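Local coordinates for protein YCAC GENE product (Escherichia coli, PDB 1YAC) that forms an octamer and is probably a hydrolase of unknown specificity, with the three-layer alpha-beta-alpha fold of the isochorismatase family, at residues 53-58 with 78-83. Numbering follows the deposited sequence.
Sequences PTILTT and DAPYIA. Unlike the reference sequence in segment 78-83: Ala-79 (reference Thr).
Two neighbouring parallel strands of a beta-alpha-beta unit, 54-58 and 81-83, meet here at one margin of the chain's six-stranded sheet; helix 70-75 lies in the connection between them. Leu-56 turns both its N and its O to the neighbouring strand: its N donates to Pro-80 O (3.0 Å), while its O accepts from Ile-82 N at 3.0 Å, the N-H pointing within 13° of straight. Ile-82 O then takes two donors, Thr-58 N at 3.0 Å and the hydroxyl Thr-57 OG1 at 2.7 Å. The threonine reaches that carbonyl because its OG1 stands trans to its own N (chi1 -175°), and the same hydroxyl also bonds to Arg-84. Having no N-H, Pro-80 cannot donate to Thr-54 O, and Pro-80 CD lies against Thr-54 O at 3.3 Å; the backbone ladder therefore starts at Pro-80 O.

Side chains alternate between the faces. On one, Ile-55 CG2 packs against Ile-82 CD1 (3.9 Å), beta-branched residues, which favour the extended backbone, with Phe-96 of helix 94-102 over Ile-55 and Thr-57. On the other, Tyr-81 lies slantwise beside Leu-56 and Thr-58: Tyr-81 CD2 meets Leu-56 CD1 at 4.0 Å, and Tyr-81 OH lies 3.6 Å from Thr-58 CG2. The tyrosine hydroxyl and Thr-58 OG1 do not bond each other but share Glu-61 OE1. Strand 13-18 occupies the other edge of 54-58. The Leu-56 and Thr-58 bonds set the register here, while two hydroxyls converging on one oxygen probably restrain the Glu-61 carboxylate.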
ATOM      1  N   PRO A  53     -34.188   2.899 -18.502  1.00  9.84           N
ATOM      2  CA  PRO A  53     -34.089   1.924 -19.596  1.00  9.50           C
ATOM      3  C   PRO A  53     -32.684   1.354 -19.497  1.00 10.15           C
ATOM      4  O   PRO A  53     -31.710   2.120 -19.434  1.00 10.46           O
ATOM      5  CB  PRO A  53     -34.234   2.805 -20.841  1.00  9.65           C
ATOM      6  CG  PRO A  53     -35.224   3.828 -20.383  1.00  9.19           C
ATOM      7  CD  PRO A  53     -34.669   4.201 -18.999  1.00  9.00           C
ATOM      8  N   THR A  54     -32.577   0.031 -19.476  1.00  9.08           N
ATOM      9  CA  THR A  54     -31.285  -0.639 -19.319  1.00  9.72           C
ATOM     10  C   THR A  54     -30.972  -1.577 -20.480  1.00  9.27           C
ATOM     11  O   THR A  54     -31.860  -2.247 -21.013  1.00 11.18           O
ATOM     12  CB  THR A  54     -31.266  -1.404 -17.966  1.00  8.77           C
ATOM     13  OG1 THR A  54     -31.477  -0.468 -16.903  1.00  9.02           O
ATOM     14  CG2 THR A  54     -29.935  -2.136 -17.742  1.00  8.71           C
ATOM     15  N   ILE A  55     -29.712  -1.572 -20.898  1.00 10.12           N
ATOM     16  CA  ILE A  55     -29.240  -2.402 -21.998  1.00 10.56           C
ATOM     17  C   ILE A  55     -28.113  -3.327 -21.533  1.00 10.56           C
ATOM     18  O   ILE A  55     -27.130  -2.877 -20.943  1.00  9.88           O
ATOM     19  CB  ILE A  55     -28.750  -1.513 -23.148  1.00 11.41           C
ATOM     20  CG1 ILE A  55     -29.938  -0.719 -23.701  1.00 14.49           C
ATOM     21  CG2 ILE A  55     -28.138  -2.342 -24.269  1.00 10.52           C
ATOM     22  CD1 ILE A  55     -29.520   0.414 -24.555  1.00 18.74           C
ATOM     23  N   LEU A  56     -28.301  -4.622 -21.745  1.00 10.01           N
ATOM     24  CA  LEU A  56     -27.311  -5.629 -21.378  1.00 10.15           C
ATOM     25  C   LEU A  56     -26.612  -6.113 -22.646  1.00  9.88           C
ATOM     26  O   LEU A  56     -27.238  -6.249 -23.701  1.00  9.71           O
ATOM     27  CB  LEU A  56     -27.990  -6.830 -20.720  1.00  9.96           C
ATOM     28  CG  LEU A  56     -28.922  -6.586 -19.537  1.00 12.19           C
ATOM     29  CD1 LEU A  56     -29.546  -7.925 -19.147  1.00 10.37           C
ATOM     30  CD2 LEU A  56     -28.179  -5.962 -18.364  1.00 11.17           C
ATOM     31  N   THR A  57     -25.311  -6.360 -22.558  1.00  9.55           N
ATOM     32  CA  THR A  57     -24.580  -6.856 -23.714  1.00  9.54           C
ATOM     33  C   THR A  57     -23.435  -7.725 -23.229  1.00 10.38           C
ATOM     34  O   THR A  57     -22.953  -7.547 -22.111  1.00  9.85           O
ATOM     35  CB  THR A  57     -24.079  -5.706 -24.644  1.00  9.38           C
ATOM     36  OG1 THR A  57     -23.479  -6.262 -25.828  1.00  8.83           O
ATOM     37  CG2 THR A  57     -23.070  -4.810 -23.926  1.00  8.62           C
ATOM     38  N   THR A  58     -23.071  -8.720 -24.027  1.00 11.01           N
ATOM     39  CA  THR A  58     -21.992  -9.634 -23.671  1.00 12.20           C
ATOM     40  C   THR A  58     -21.115  -9.869 -24.882  1.00 14.76           C
ATOM     41  O   THR A  58     -21.534  -9.658 -26.024  1.00 13.89           O
ATOM     42  CB  THR A  58     -22.523 -10.992 -23.187  1.00 11.85           C
ATOM     43  OG1 THR A  58     -23.277 -11.601 -24.240  1.00 12.69           O
ATOM     44  CG2 THR A  58     -23.404 -10.829 -21.943  1.00 10.62           C
ATOM     45  N   ASP A  78     -36.643  -8.260 -19.492  1.00 14.51           N
ATOM     46  CA  ASP A  78     -37.197  -7.668 -20.706  1.00 17.40           C
ATOM     47  C   ASP A  78     -36.283  -6.653 -21.390  1.00 17.16           C
ATOM     48  O   ASP A  78     -36.634  -6.105 -22.435  1.00 18.59           O
ATOM     49  CB  ASP A  78     -38.550  -7.012 -20.413  1.00 19.58           C
ATOM     50  CG  ASP A  78     -39.626  -8.018 -20.028  1.00 22.28           C
ATOM     51  OD1 ASP A  78     -39.506  -9.205 -20.391  1.00 22.93           O
ATOM     52  OD2 ASP A  78     -40.608  -7.604 -19.373  1.00 26.74           O
ATOM     53  N   ALA A  79     -35.108  -6.414 -20.820  1.00 15.02           N
ATOM     54  CA  ALA A  79     -34.184  -5.445 -21.391  1.00 13.03           C
ATOM     55  C   ALA A  79     -33.513  -5.977 -22.641  1.00 12.39           C
ATOM     56  O   ALA A  79     -33.470  -7.186 -22.860  1.00 12.54           O
ATOM     57  CB  ALA A  79     -33.109  -5.076 -20.352  1.00 11.88           C
ATOM     58  N   PRO A  80     -33.079  -5.074 -23.537  1.00 12.31           N
ATOM     59  CA  PRO A  80     -32.398  -5.515 -24.751  1.00 12.63           C
ATOM     60  C   PRO A  80     -31.158  -6.287 -24.289  1.00 13.68           C
ATOM     61  O   PRO A  80     -30.459  -5.860 -23.367  1.00 13.03           O
ATOM     62  CB  PRO A  80     -31.991  -4.195 -25.396  1.00 12.16           C
ATOM     63  CG  PRO A  80     -33.123  -3.314 -25.046  1.00 12.43           C
ATOM     64  CD  PRO A  80     -33.356  -3.629 -23.597  1.00 10.78           C
ATOM     65  N   TYR A  81     -30.930  -7.447 -24.883  1.00 14.44           N
ATOM     66  CA  TYR A  81     -29.791  -8.276 -24.525  1.00 15.81           C
ATOM     67  C   TYR A  81     -29.067  -8.589 -25.826  1.00 15.45           C
ATOM     68  O   TYR A  81     -29.517  -9.418 -26.616  1.00 15.74           O
ATOM     69  CB  TYR A  81     -30.278  -9.554 -23.825  1.00 17.25           C
ATOM     70  CG  TYR A  81     -29.184 -10.434 -23.258  1.00 19.98           C
ATOM     71  CD1 TYR A  81     -28.206 -10.990 -24.078  1.00 21.90           C
ATOM     72  CD2 TYR A  81     -29.150 -10.740 -21.906  1.00 21.15           C
ATOM     73  CE1 TYR A  81     -27.225 -11.828 -23.564  1.00 23.04           C
ATOM     74  CE2 TYR A  81     -28.172 -11.583 -21.382  1.00 22.84           C
ATOM     75  CZ  TYR A  81     -27.220 -12.122 -22.217  1.00 21.71           C
ATOM     76  OH  TYR A  81     -26.276 -12.982 -21.712  1.00 22.85           O
ATOM     77  N   ILE A  82     -27.945  -7.911 -26.044  1.00 14.23           N
ATOM     78  CA  ILE A  82     -27.169  -8.075 -27.259  1.00 13.78           C
ATOM     79  C   ILE A  82     -25.919  -8.919 -27.011  1.00 15.53           C
ATOM     80  O   ILE A  82     -24.974  -8.481 -26.349  1.00 14.12           O
ATOM     81  CB  ILE A  82     -26.765  -6.689 -27.859  1.00 15.13           C
ATOM     82  CG1 ILE A  82     -28.012  -5.840 -28.162  1.00 15.39           C
ATOM     83  CG2 ILE A  82     -25.972  -6.867 -29.139  1.00 14.14           C
ATOM     84  CD1 ILE A  82     -28.581  -5.109 -26.970  1.00 17.96           C
ATOM     85  N   ALA A  83     -25.970 -10.171 -27.448  1.00 15.61           N
ATOM     86  CA  ALA A  83     -24.833 -11.081 -27.319  1.00 17.23           C
ATOM     87  C   ALA A  83     -24.014 -10.830 -28.573  1.00 18.04           C
ATOM     88  O   ALA A  83     -24.418 -11.222 -29.671  1.00 18.67           O
ATOM     89  CB  ALA A  83     -25.308 -12.537 -27.268  1.00 16.73           C
TER